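Local coordinates for protein fructose-like phosphotransferase enzyme IIB component 3 (Escherichia coli K12, PDB 4TN5) that probably takes a phosphoryl group from phospho-EIIA onto a cysteine and passes it to incoming sugar, as the IIB component of a fructose-like phosphotransferase system, at residues A2-V7 with A57-L62; I63-L68 with S83-L88; C77-C82 with Q107-L112. All blocks are in the same frame, centred on the assembly; numbering follows the deposited sequence.

Contact 1: A2-V7 with A57-L62; sequences AYLVAV and ADVALL
Val5 O receives the shortest hydrogen bond between 2-7 and 57-62, 2.8 Å from Leu61 N, and the same oxygen is also approached by Ala60 CA at 3.2 Å in a CA-H...O contact. Two strands run side by side here in parallel, and Leu61 pairs both ways: its own carbonyl takes the N-H of Val7, at 3.0 Å between Leu61 O and Val7 N. At the start of the pairing a side chain joins in. Asp58 N donates to Tyr3 O, while Asp58 OD2 accepts the Tyr3 N-H at 3.0 Å on its anti side, about 22° out of the carboxylate plane. With CG anti to its own carbonyl carbon (chi1 -61°), Asp58 folds its carboxylate back to the backbone of Tyr3, which is therefore held at both N and O by one residue.

The side chains alternate between faces. On one, the CD1 branch of Leu4 slants across to Val59, with Leu4 CD1 3.6 Å from Val59 CG1, and it also leans on Leu61 CB. On the other, Val5 spreads its two methyls: CG1 rests on Ala57 CB, and CG2 reaches Ala60 CB at 3.7 Å.

Strands 3-9 and 59-64 are the adjacent parallel pair in the middle of the alpha/beta sheet, flanked by 34-41 and 79-82. Helix 92-103 packs on the Val59 and Leu61 face through Val98, Val101 and Val94, whereas Leu49, Leu68, Phe74 and Tyr79 meet the face that carries Val5, Val7, Ala60 and Leu62.

Contact 2: I63-L68 with S83-L88; sequences ITDIEL and SIYAFL
Two aromatic rings of 83-88 each present a face to 63-68, and they receive very different partners. Ile63 sets its terminal methyl squarely over the middle of the Phe87 ring: CD1 is 3.8 Å from the centroid and only 5° off the ring normal, a CH-pi contact. The side chains themselves slant past one another, and the second branch of Ile63 meets the root of the aromatic, with CG2 3.6 Å from Phe87 CB. Arg23, Leu24 and Leu27 of helix 18-30 also pack on Phe87. Tyr85 instead has a carboxylate oxygen above one face, Asp65 OD2 lying 3.9 Å from Tyr85 CZ. The two side chains meet at about a right angle, and the plane of the carboxylate is tilted 45° to that of the ring.

The other oxygen of Asp65 does the polar work. Asp65 OD1 accepts the N-H of Ile84, the first of the helix, at 3.0 Å, the nitrogen coming from above the carboxylate plane, and it also lies against Ser83 CB. Asp65 keeps CG beside its backbone N (chi1 -52°), which swings the carboxylate over to the helix start. Next to it, Ser83 CA points its hydrogen at Thr64 O, 3.2 Å between the heavy atoms. Within the turn, Thr64 OG1 donates to Ile66 O from above the carbonyl plane.

Ser83 occupies the N-cap of helix 84-89, so the contact ties the C-terminal end of strand 59-64 to the beginning of the helix that follows strand 79-82. Active sites of parallel alpha/beta folds commonly lie at such strand ends, and Ile84 touches Cys10, the probable site of phosphorylation, unmodified here.

Contact 3: C77-C82 with Q107-L112; sequences CRYVQC and QTHLIL
Tyr79 and His109 form the tight part of this contact, their rings stacked face to face with centroids 4.0 Å apart and planes 30° from parallel. The tyrosine is displaced so that CE2 stands over the centre of the imidazole, 3.3 Å from His109 NE2, while Cys77 O approaches the imidazole edge near its plane. A bound nickel ion lies about 3 Å from the nearest atom of the His109 side chain.

The backbones that carry the rings pair closely in parallel. Tyr79 O takes the N-H of Leu110, Gln81 N reaches Leu110 O at 2.7 Å, and Leu112 N points at Gln81 O with an almost straight N-H...O angle of 178°. Strands 79-82 and 108-111 are linked by helices 84-89 and 92-103, a beta-alpha-beta crossover, and helix 92-103 covers the side where Val80 CG1 meets Leu112 CD1 at 4.0 Å.

Around the stack the fit is looser. The bond from Tyr79 N to Thr108 O is weak, at 3.3 Å; Arg78 lies alongside Gln107, whose N sits over one guanidinium face, and sends NH1 on to Ala104 O. On the solvent side Ile111 is exposed, its CG1 4.3 Å from Gln81 CB. Beyond the edge strand, His109 and Ile111 pair antiparallel with a strand of the second subunit, and Thr108 OG1 hydrogen-bonds Thr108 OG1 of that subunit.

Contact 1 is the buried centre of the sheet, whereas contacts 2 and 3 are partly buried, the former at the C-terminal ends of the strands and the latter at the edge facing the second subunit. Strand 59-64 serves both contact 1 and contact 2, and it also pairs with 79-82 of contact 3, probably through hydrogen bonds from Ala60 N to Arg78 O and from Leu62 N to Val80 O. Contacts 2 and 3 meet where Thr64 N reaches Cys82 O. The chemistry changes with place: aliphatic side chains dominate at the centre, a carboxylate and a helix start near the inferred active-site cysteine, and stacked rings, a nearby metal and polar groups at the dimer edge.

Contact 1: A2-V7 with A57-L62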
ATOM      1  N   ALA A   2     -12.474  17.954   3.192  1.00 73.53           N
ATOM      2  CA  ALA A   2     -11.790  16.802   2.620  1.00 61.47           C
ATOM      3  C   ALA A   2     -12.811  15.875   1.973  1.00 53.82           C
ATOM      4  O   ALA A   2     -13.962  15.815   2.403  1.00 49.00           O
ATOM      5  CB  ALA A   2     -11.004  16.064   3.691  1.00 58.03           C
ATOM      6  N   TYR A   3     -12.391  15.155   0.938  1.00 49.96           N
ATOM      7  CA  TYR A   3     -13.315  14.306   0.193  1.00 50.85           C
ATOM      8  C   TYR A   3     -12.881  12.843   0.152  1.00 52.73           C
ATOM      9  O   TYR A   3     -11.788  12.515  -0.308  1.00 48.81           O
ATOM     10  CB  TYR A   3     -13.521  14.846  -1.223  1.00 56.23           C
ATOM     11  CG  TYR A   3     -14.471  14.017  -2.051  1.00 56.11           C
ATOM     12  CD1 TYR A   3     -15.773  13.788  -1.627  1.00 52.13           C
ATOM     13  CD2 TYR A   3     -14.069  13.465  -3.259  1.00 66.44           C
ATOM     14  CE1 TYR A   3     -16.647  13.029  -2.382  1.00 50.65           C
ATOM     15  CE2 TYR A   3     -14.934  12.707  -4.020  1.00 70.46           C
ATOM     16  CZ  TYR A   3     -16.222  12.491  -3.578  1.00 57.87           C
ATOM     17  OH  TYR A   3     -17.088  11.735  -4.334  1.00 61.34           O
ATOM     18  N   LEU A   4     -13.765  11.970   0.624  1.00 54.24           N
ATOM     19  CA  LEU A   4     -13.476  10.548   0.757  1.00 46.51           C
ATOM     20  C   LEU A   4     -14.362   9.720  -0.168  1.00 44.03           C
ATOM     21  O   LEU A   4     -15.557   9.973  -0.276  1.00 49.33           O
ATOM     22  CB  LEU A   4     -13.711  10.121   2.209  1.00 43.32           C
ATOM     23  CG  LEU A   4     -13.602   8.644   2.596  1.00 50.22           C
ATOM     24  CD1 LEU A   4     -12.177   8.278   2.971  1.00 55.75           C
ATOM     25  CD2 LEU A   4     -14.557   8.324   3.735  1.00 46.91           C
ATOM     26  N   VAL A   5     -13.776   8.740  -0.847  1.00 36.38           N
ATOM     27  CA  VAL A   5     -14.571   7.748  -1.564  1.00 34.47           C
ATOM     28  C   VAL A   5     -14.443   6.412  -0.846  1.00 35.35           C
ATOM     29  O   VAL A   5     -13.406   6.117  -0.252  1.00 36.51           O
ATOM     30  CB  VAL A   5     -14.163   7.604  -3.046  1.00 40.72           C
ATOM     31  CG1 VAL A   5     -14.447   8.894  -3.804  1.00 40.18           C
ATOM     32  CG2 VAL A   5     -12.700   7.212  -3.168  1.00 45.73           C
ATOM     33  N   ALA A   6     -15.497   5.607  -0.885  1.00 39.30           N
ATOM     34  CA  ALA A   6     -15.502   4.372  -0.116  1.00 29.15           C
ATOM     35  C   ALA A   6     -16.182   3.216  -0.831  1.00 28.78           C
ATOM     36  O   ALA A   6     -17.097   3.410  -1.632  1.00 32.97           O
ATOM     37  CB  ALA A   6     -16.147   4.603   1.235  1.00 19.47           C
ATOM     38  N   VAL A   7     -15.720   2.009  -0.530  1.00 36.04           N
ATOM     39  CA  VAL A   7     -16.351   0.799  -1.026  1.00 37.74           C
ATOM     40  C   VAL A   7     -16.538  -0.190   0.116  1.00 40.07           C
ATOM     41  O   VAL A   7     -15.572  -0.591   0.768  1.00 44.07           O
ATOM     42  CB  VAL A   7     -15.528   0.128  -2.139  1.00 42.03           C
ATOM     43  CG1 VAL A   7     -16.184  -1.175  -2.561  1.00 48.42           C
ATOM     44  CG2 VAL A   7     -15.377   1.059  -3.331  1.00 38.19           C
ATOM     45  N   ALA A  57     -10.650  12.534  -5.134  1.00 63.77           N
ATOM     46  CA  ALA A  57     -10.750  12.162  -3.730  1.00 51.54           C
ATOM     47  C   ALA A  57      -9.379  12.284  -3.083  1.00 58.89           C
ATOM     48  O   ALA A  57      -8.362  11.968  -3.700  1.00 59.89           O
ATOM     49  CB  ALA A  57     -11.277  10.746  -3.591  1.00 43.96           C
ATOM     50  N   ASP A  58      -9.354  12.748  -1.840  1.00 48.96           N
ATOM     51  CA  ASP A  58      -8.096  12.911  -1.125  1.00 43.89           C
ATOM     52  C   ASP A  58      -7.625  11.584  -0.541  1.00 46.09           C
ATOM     53  O   ASP A  58      -6.434  11.390  -0.297  1.00 54.83           O
ATOM     54  CB  ASP A  58      -8.240  13.962  -0.026  1.00 48.84           C
ATOM     55  CG  ASP A  58      -8.616  15.327  -0.572  1.00 64.56           C
ATOM     56  OD1 ASP A  58      -7.701  16.095  -0.938  1.00 73.92           O
ATOM     57  OD2 ASP A  58      -9.826  15.630  -0.635  1.00 66.16           O
ATOM     58  N   VAL A  59      -8.570  10.673  -0.329  1.00 47.67           N
ATOM     59  CA  VAL A  59      -8.269   9.357   0.222  1.00 32.42           C
ATOM     60  C   VAL A  59      -9.454   8.417   0.009  1.00 34.75           C
ATOM     61  O   VAL A  59     -10.606   8.850  -0.004  1.00 48.50           O
ATOM     62  CB  VAL A  59      -7.910   9.445   1.728  1.00 35.57           C
ATOM     63  CG1 VAL A  59      -9.067  10.026   2.522  1.00 39.86           C
ATOM     64  CG2 VAL A  59      -7.491   8.087   2.282  1.00 33.23           C
ATOM     65  N   ALA A  60      -9.167   7.134  -0.186  1.00 25.09           N
ATOM     66  CA  ALA A  60     -10.214   6.132  -0.326  1.00 32.58           C
ATOM     67  C   ALA A  60     -10.276   5.241   0.909  1.00 29.06           C
ATOM     68  O   ALA A  60      -9.271   5.034   1.586  1.00 33.72           O
ATOM     69  CB  ALA A  60      -9.983   5.295  -1.576  1.00 26.11           C
ATOM     70  N   LEU A  61     -11.460   4.727   1.214  1.00 37.73           N
ATOM     71  CA  LEU A  61     -11.606   3.766   2.301  1.00 27.69           C
ATOM     72  C   LEU A  61     -12.203   2.472   1.770  1.00 33.50           C
ATOM     73  O   LEU A  61     -13.301   2.464   1.213  1.00 37.60           O
ATOM     74  CB  LEU A  61     -12.467   4.334   3.429  1.00 29.50           C
ATOM     75  CG  LEU A  61     -12.639   3.416   4.643  1.00 39.51           C
ATOM     76  CD1 LEU A  61     -11.288   2.962   5.169  1.00 43.10           C
ATOM     77  CD2 LEU A  61     -13.430   4.113   5.738  1.00 31.60           C
ATOM     78  N   LEU A  62     -11.471   1.378   1.937  1.00 32.57           N
ATOM     79  CA  LEU A  62     -11.909   0.089   1.423  1.00 28.12           C
ATOM     80  C   LEU A  62     -12.306  -0.845   2.556  1.00 43.76           C
ATOM     81  O   LEU A  62     -11.458  -1.479   3.183  1.00 48.36           O
ATOM     82  CB  LEU A  62     -10.814  -0.537   0.558  1.00 38.72           C
ATOM     83  CG  LEU A  62     -10.291   0.378  -0.551  1.00 45.95           C
ATOM     84  CD1 LEU A  62      -9.220  -0.318  -1.374  1.00 46.56           C
ATOM     85  CD2 LEU A  62     -11.430   0.862  -1.440  1.00 37.79           C
TER

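Contact 2: I63-L68 with S83-L88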
ATOM      1  N   ILE A  63     -13.605  -0.912   2.815  1.00 50.92           N
ATOM      2  CA  ILE A  63     -14.141  -1.761   3.867  1.00 48.55           C
ATOM      3  C   ILE A  63     -14.634  -3.065   3.257  1.00 49.60           C
ATOM      4  O   ILE A  63     -15.776  -3.157   2.814  1.00 55.52           O
ATOM      5  CB  ILE A  63     -15.311  -1.073   4.584  1.00 51.30           C
ATOM      6  CG1 ILE A  63     -14.974   0.396   4.857  1.00 52.89           C
ATOM      7  CG2 ILE A  63     -15.658  -1.809   5.867  1.00 56.67           C
ATOM      8  CD1 ILE A  63     -16.117   1.187   5.449  1.00 49.41           C
ATOM      9  N   THR A  64     -13.773  -4.076   3.233  1.00 53.25           N
ATOM     10  CA  THR A  64     -14.113  -5.312   2.541  1.00 69.31           C
ATOM     11  C   THR A  64     -13.435  -6.557   3.102  1.00 79.82           C
ATOM     12  O   THR A  64     -12.285  -6.519   3.540  1.00 82.77           O
ATOM     13  CB  THR A  64     -13.790  -5.214   1.037  1.00 73.62           C
ATOM     14  OG1 THR A  64     -14.082  -6.464   0.399  1.00 69.23           O
ATOM     15  CG2 THR A  64     -12.322  -4.868   0.824  1.00 74.38           C
ATOM     16  N   ASP A  65     -14.172  -7.661   3.083  1.00 92.15           N
ATOM     17  CA  ASP A  65     -13.612  -8.966   3.387  1.00105.40           C
ATOM     18  C   ASP A  65     -13.123  -9.559   2.076  1.00110.92           C
ATOM     19  O   ASP A  65     -12.084 -10.216   2.019  1.00121.54           O
ATOM     20  CB  ASP A  65     -14.690  -9.882   3.970  1.00117.35           C
ATOM     21  CG  ASP A  65     -15.421  -9.256   5.140  1.00121.08           C
ATOM     22  OD1 ASP A  65     -14.775  -8.549   5.940  1.00119.38           O
ATOM     23  OD2 ASP A  65     -16.646  -9.471   5.256  1.00128.87           O
ATOM     24  N   ILE A  66     -13.881  -9.294   1.017  1.00 89.38           N
ATOM     25  CA  ILE A  66     -13.704  -9.969  -0.262  1.00 89.55           C
ATOM     26  C   ILE A  66     -12.820  -9.217  -1.249  1.00 85.40           C
ATOM     27  O   ILE A  66     -12.197  -8.210  -0.914  1.00 80.93           O
ATOM     28  CB  ILE A  66     -15.064 -10.216  -0.930  1.00 84.02           C
ATOM     29  CG1 ILE A  66     -15.686  -8.889  -1.375  1.00 76.36           C
ATOM     30  CG2 ILE A  66     -15.983 -10.929   0.034  1.00 85.88           C
ATOM     31  CD1 ILE A  66     -16.956  -9.046  -2.178  1.00 75.64           C
ATOM     32  N   GLU A  67     -12.780  -9.732  -2.473  1.00 97.24           N
ATOM     33  CA  GLU A  67     -12.013  -9.135  -3.554  1.00 96.55           C
ATOM     34  C   GLU A  67     -12.893  -8.136  -4.291  1.00 83.01           C
ATOM     35  O   GLU A  67     -13.900  -8.512  -4.892  1.00 86.47           O
ATOM     36  CB  GLU A  67     -11.551 -10.228  -4.515  1.00100.38           C
ATOM     37  CG  GLU A  67     -10.786 -11.356  -3.840  1.00104.04           C
ATOM     38  CD  GLU A  67     -10.176 -12.323  -4.833  1.00104.37           C
ATOM     39  OE1 GLU A  67      -9.687 -11.864  -5.885  1.00107.79           O
ATOM     40  OE2 GLU A  67     -10.189 -13.544  -4.560  1.00109.11           O
ATOM     41  N   LEU A  68     -12.519  -6.862  -4.237  1.00 58.02           N
ATOM     42  CA  LEU A  68     -13.303  -5.809  -4.871  1.00 50.28           C
ATOM     43  C   LEU A  68     -13.246  -5.878  -6.390  1.00 56.30           C
ATOM     44  O   LEU A  68     -12.176  -6.049  -6.973  1.00 61.09           O
ATOM     45  CB  LEU A  68     -12.819  -4.426  -4.429  1.00 48.90           C
ATOM     46  CG  LEU A  68     -12.882  -4.068  -2.947  1.00 43.00           C
ATOM     47  CD1 LEU A  68     -12.420  -2.635  -2.737  1.00 40.68           C
ATOM     48  CD2 LEU A  68     -14.289  -4.264  -2.424  1.00 44.27           C
ATOM     49  N   SER A  83     -11.347  -5.038   6.856  1.00 46.23           N
ATOM     50  CA  SER A  83     -12.510  -5.902   6.722  1.00 49.35           C
ATOM     51  C   SER A  83     -13.733  -5.221   7.324  1.00 49.57           C
ATOM     52  O   SER A  83     -13.603  -4.278   8.105  1.00 48.25           O
ATOM     53  CB  SER A  83     -12.259  -7.246   7.404  1.00 56.13           C
ATOM     54  OG  SER A  83     -11.860  -7.069   8.752  1.00 67.43           O
ATOM     55  N   ILE A  84     -14.920  -5.700   6.957  1.00 55.22           N
ATOM     56  CA  ILE A  84     -16.164  -5.129   7.468  1.00 64.45           C
ATOM     57  C   ILE A  84     -16.311  -5.313   8.974  1.00 68.00           C
ATOM     58  O   ILE A  84     -16.511  -4.346   9.709  1.00 75.77           O
ATOM     59  CB  ILE A  84     -17.412  -5.713   6.776  1.00 71.50           C
ATOM     60  CG1 ILE A  84     -17.636  -5.032   5.428  1.00 68.25           C
ATOM     61  CG2 ILE A  84     -18.651  -5.522   7.647  1.00 66.59           C
ATOM     62  CD1 ILE A  84     -19.013  -5.290   4.843  1.00 64.28           C
ATOM     63  N   TYR A  85     -16.210  -6.543   9.453  1.00 79.71           N
ATOM     64  CA  TYR A  85     -16.426  -6.760  10.876  1.00 94.98           C
ATOM     65  C   TYR A  85     -15.380  -6.038  11.746  1.00 89.85           C
ATOM     66  O   TYR A  85     -15.587  -5.821  12.935  1.00 91.27           O
ATOM     67  CB  TYR A  85     -16.556  -8.247  11.150  1.00 97.20           C
ATOM     68  CG  TYR A  85     -17.382  -9.039  10.203  1.00 97.38           C
ATOM     69  CD1 TYR A  85     -18.602  -8.577   9.705  1.00 95.16           C
ATOM     70  CD2 TYR A  85     -16.892 -10.222   9.715  1.00 97.33           C
ATOM     71  CE1 TYR A  85     -19.314  -9.337   8.796  1.00 90.80           C
ATOM     72  CE2 TYR A  85     -17.603 -10.944   8.818  1.00 93.57           C
ATOM     73  CZ  TYR A  85     -18.801 -10.518   8.370  1.00 95.54           C
ATOM     74  OH  TYR A  85     -19.464 -11.305   7.476  1.00 92.34           O
ATOM     75  N   ALA A  86     -14.268  -5.639  11.133  1.00 69.41           N
ATOM     76  CA  ALA A  86     -13.289  -4.773  11.796  1.00 61.18           C
ATOM     77  C   ALA A  86     -13.723  -3.305  11.883  1.00 56.64           C
ATOM     78  O   ALA A  86     -13.556  -2.658  12.920  1.00 59.09           O
ATOM     79  CB  ALA A  86     -11.944  -4.875  11.118  1.00 61.77           C
ATOM     80  N   PHE A  87     -14.262  -2.779  10.789  1.00 56.29           N
ATOM     81  CA  PHE A  87     -14.785  -1.418  10.778  1.00 52.85           C
ATOM     82  C   PHE A  87     -15.966  -1.325  11.728  1.00 59.38           C
ATOM     83  O   PHE A  87     -16.169  -0.310  12.399  1.00 49.49           O
ATOM     84  CB  PHE A  87     -15.222  -1.024   9.368  1.00 42.97           C
ATOM     85  CG  PHE A  87     -15.900   0.313   9.297  1.00 43.06           C
ATOM     86  CD1 PHE A  87     -15.156   1.478   9.299  1.00 36.52           C
ATOM     87  CD2 PHE A  87     -17.280   0.402   9.224  1.00 42.28           C
ATOM     88  CE1 PHE A  87     -15.774   2.709   9.232  1.00 36.58           C
ATOM     89  CE2 PHE A  87     -17.903   1.632   9.157  1.00 32.77           C
ATOM     90  CZ  PHE A  87     -17.149   2.786   9.161  1.00 31.79           C
ATOM     91  N   LEU A  88     -16.742  -2.400  11.783  1.00 66.19           N
ATOM     92  CA  LEU A  88     -17.899  -2.435  12.659  1.00 70.62           C
ATOM     93  C   LEU A  88     -17.549  -2.431  14.149  1.00 80.36           C
ATOM     94  O   LEU A  88     -18.098  -1.623  14.904  1.00 89.21           O
ATOM     95  CB  LEU A  88     -18.838  -3.597  12.319  1.00 67.88           C
ATOM     96  CG  LEU A  88     -19.614  -3.481  11.007  1.00 62.66           C
ATOM     97  CD1 LEU A  88     -20.681  -4.565  10.932  1.00 59.00           C
ATOM     98  CD2 LEU A  88     -20.237  -2.101  10.869  1.00 56.03           C
TER

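Contact 3: C77-C82 with Q107-L112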
ATOM      1  N   CYS A  77      -4.307   5.808  -5.438  1.00 43.46           N
ATOM      2  CA  CYS A  77      -4.956   6.599  -4.405  1.00 40.32           C
ATOM      3  C   CYS A  77      -4.319   6.349  -3.048  1.00 31.73           C
ATOM      4  O   CYS A  77      -3.826   5.255  -2.774  1.00 40.96           O
ATOM      5  CB  CYS A  77      -6.449   6.261  -4.328  1.00 50.82           C
ATOM      6  SG  CYS A  77      -7.312   6.267  -5.913  1.00118.94           S
ATOM      7  N   ARG A  78      -4.316   7.373  -2.205  1.00 29.41           N
ATOM      8  CA  ARG A  78      -4.070   7.170  -0.792  1.00 37.36           C
ATOM      9  C   ARG A  78      -5.282   6.409  -0.296  1.00 42.90           C
ATOM     10  O   ARG A  78      -6.410   6.838  -0.533  1.00 45.47           O
ATOM     11  CB  ARG A  78      -4.015   8.509  -0.066  1.00 40.20           C
ATOM     12  CG  ARG A  78      -2.902   9.440  -0.487  1.00 48.05           C
ATOM     13  CD  ARG A  78      -3.097  10.789   0.180  1.00 55.79           C
ATOM     14  NE  ARG A  78      -1.911  11.630   0.086  1.00 66.73           N
ATOM     15  CZ  ARG A  78      -0.962  11.676   1.012  1.00 79.27           C
ATOM     16  NH1 ARG A  78      -1.054  10.920   2.097  1.00 88.87           N
ATOM     17  NH2 ARG A  78       0.087  12.469   0.850  1.00 82.09           N
ATOM     18  N   TYR A  79      -5.078   5.281   0.374  1.00 41.30           N
ATOM     19  CA  TYR A  79      -6.227   4.574   0.929  1.00 38.03           C
ATOM     20  C   TYR A  79      -5.959   3.726   2.167  1.00 45.17           C
ATOM     21  O   TYR A  79      -4.829   3.316   2.436  1.00 44.07           O
ATOM     22  CB  TYR A  79      -6.972   3.762  -0.146  1.00 38.90           C
ATOM     23  CG  TYR A  79      -6.274   2.515  -0.650  1.00 38.95           C
ATOM     24  CD1 TYR A  79      -6.322   1.327   0.070  1.00 47.97           C
ATOM     25  CD2 TYR A  79      -5.608   2.515  -1.868  1.00 46.76           C
ATOM     26  CE1 TYR A  79      -5.700   0.183  -0.394  1.00 41.97           C
ATOM     27  CE2 TYR A  79      -4.986   1.374  -2.342  1.00 46.81           C
ATOM     28  CZ  TYR A  79      -5.035   0.211  -1.600  1.00 45.75           C
ATOM     29  OH  TYR A  79      -4.417  -0.925  -2.066  1.00 47.77           O
ATOM     30  N   VAL A  80      -7.028   3.488   2.917  1.00 33.06           N
ATOM     31  CA  VAL A  80      -7.014   2.579   4.048  1.00 34.52           C
ATOM     32  C   VAL A  80      -7.934   1.413   3.723  1.00 36.74           C
ATOM     33  O   VAL A  80      -9.060   1.614   3.269  1.00 47.72           O
ATOM     34  CB  VAL A  80      -7.525   3.268   5.327  1.00 34.05           C
ATOM     35  CG1 VAL A  80      -7.544   2.288   6.491  1.00 28.78           C
ATOM     36  CG2 VAL A  80      -6.668   4.474   5.655  1.00 29.65           C
ATOM     37  N   GLN A  81      -7.453   0.195   3.938  1.00 43.89           N
ATOM     38  CA  GLN A  81      -8.271  -0.986   3.699  1.00 45.31           C
ATOM     39  C   GLN A  81      -8.436  -1.812   4.967  1.00 50.35           C
ATOM     40  O   GLN A  81      -7.479  -2.026   5.710  1.00 53.00           O
ATOM     41  CB  GLN A  81      -7.681  -1.844   2.577  1.00 43.80           C
ATOM     42  CG  GLN A  81      -8.474  -3.113   2.297  1.00 62.68           C
ATOM     43  CD  GLN A  81      -8.045  -3.805   1.020  1.00 78.88           C
ATOM     44  OE1 GLN A  81      -7.448  -3.189   0.136  1.00 88.35           O
ATOM     45  NE2 GLN A  81      -8.351  -5.093   0.913  1.00 83.38           N
ATOM     46  N   CYS A  82      -9.660  -2.269   5.209  1.00 42.40           N
ATOM     47  CA  CYS A  82      -9.949  -3.125   6.351  1.00 49.41           C
ATOM     48  C   CYS A  82     -11.167  -3.990   6.060  1.00 44.55           C
ATOM     49  O   CYS A  82     -11.926  -3.719   5.130  1.00 50.06           O
ATOM     50  CB  CYS A  82     -10.193  -2.285   7.605  1.00 47.37           C
ATOM     51  SG  CYS A  82     -11.675  -1.255   7.537  1.00 64.35           S
ATOM     52  N   GLN A 107       1.816   8.966  -1.007  1.00 94.96           N
ATOM     53  CA  GLN A 107       0.713   8.083  -1.367  1.00 80.55           C
ATOM     54  C   GLN A 107       0.976   6.780  -0.620  1.00 71.35           C
ATOM     55  O   GLN A 107       1.732   5.927  -1.088  1.00 82.32           O
ATOM     56  CB  GLN A 107       0.646   7.898  -2.884  1.00 70.84           C
ATOM     57  CG  GLN A 107      -0.267   6.770  -3.333  1.00 68.46           C
ATOM     58  CD  GLN A 107      -0.204   6.529  -4.828  1.00 74.97           C
ATOM     59  OE1 GLN A 107      -0.062   7.465  -5.614  1.00 83.17           O
ATOM     60  NE2 GLN A 107      -0.312   5.268  -5.229  1.00 77.63           N
ATOM     61  N   THR A 108       0.350   6.633   0.543  1.00 60.46           N
ATOM     62  CA  THR A 108       0.518   5.438   1.360  1.00 58.76           C
ATOM     63  C   THR A 108      -0.767   4.621   1.249  1.00 58.03           C
ATOM     64  O   THR A 108      -1.871   5.166   1.246  1.00 64.11           O
ATOM     65  CB  THR A 108       0.827   5.684   2.851  1.00 55.90           C
ATOM     66  OG1 THR A 108       0.492   4.513   3.606  1.00 60.59           O
ATOM     67  CG2 THR A 108       0.023   6.863   3.375  1.00 61.11           C
ATOM     68  N   HIS A 109      -0.601   3.306   1.145  1.00 53.44           N
ATOM     69  CA  HIS A 109      -1.700   2.366   1.303  1.00 45.41           C
ATOM     70  C   HIS A 109      -1.596   1.804   2.710  1.00 51.35           C
ATOM     71  O   HIS A 109      -0.508   1.452   3.158  1.00 49.90           O
ATOM     72  CB  HIS A 109      -1.588   1.219   0.299  1.00 42.22           C
ATOM     73  CG  HIS A 109      -1.724   1.642  -1.130  1.00 46.99           C
ATOM     74  ND1 HIS A 109      -1.571   0.763  -2.180  1.00 47.81           N
ATOM     75  CD2 HIS A 109      -2.001   2.845  -1.684  1.00 57.66           C
ATOM     76  CE1 HIS A 109      -1.745   1.405  -3.320  1.00 56.93           C
ATOM     77  NE2 HIS A 109      -2.009   2.672  -3.048  1.00 53.58           N
ATOM     78  N   LEU A 110      -2.719   1.721   3.411  1.00 52.17           N
ATOM     79  CA  LEU A 110      -2.701   1.211   4.774  1.00 41.84           C
ATOM     80  C   LEU A 110      -3.678   0.057   4.922  1.00 47.77           C
ATOM     81  O   LEU A 110      -4.884   0.224   4.747  1.00 52.37           O
ATOM     82  CB  LEU A 110      -3.031   2.325   5.772  1.00 45.49           C
ATOM     83  CG  LEU A 110      -2.397   2.276   7.167  1.00 52.22           C
ATOM     84  CD1 LEU A 110      -2.743   3.542   7.938  1.00 49.68           C
ATOM     85  CD2 LEU A 110      -2.826   1.042   7.953  1.00 60.38           C
ATOM     86  N   ILE A 111      -3.152  -1.119   5.235  1.00 53.59           N
ATOM     87  CA  ILE A 111      -4.016  -2.233   5.570  1.00 60.44           C
ATOM     88  C   ILE A 111      -4.167  -2.286   7.061  1.00 62.16           C
ATOM     89  O   ILE A 111      -3.190  -2.359   7.815  1.00 58.15           O
ATOM     90  CB  ILE A 111      -3.504  -3.576   5.047  1.00 60.95           C
ATOM     91  CG1 ILE A 111      -4.005  -3.780   3.622  1.00 64.42           C
ATOM     92  CG2 ILE A 111      -3.996  -4.722   5.927  1.00 62.70           C
ATOM     93  CD1 ILE A 111      -3.829  -5.179   3.104  1.00 59.54           C
ATOM     94  N   LEU A 112      -5.417  -2.249   7.512  1.00 52.55           N
ATOM     95  CA  LEU A 112      -5.717  -2.293   8.938  1.00 61.58           C
ATOM     96  C   LEU A 112      -6.479  -3.565   9.291  1.00 92.32           C
ATOM     97  O   LEU A 112      -6.794  -4.374   8.418  1.00 84.24           O
ATOM     98  CB  LEU A 112      -6.647  -1.140   9.324  1.00 47.14           C
ATOM     99  CG  LEU A 112      -5.971   0.141   9.818  1.00 51.65           C
ATOM    100  CD1 LEU A 112      -7.008   1.155  10.275  1.00 47.89           C
ATOM    101  CD2 LEU A 112      -4.986  -0.167  10.935  1.00 57.75           C
TER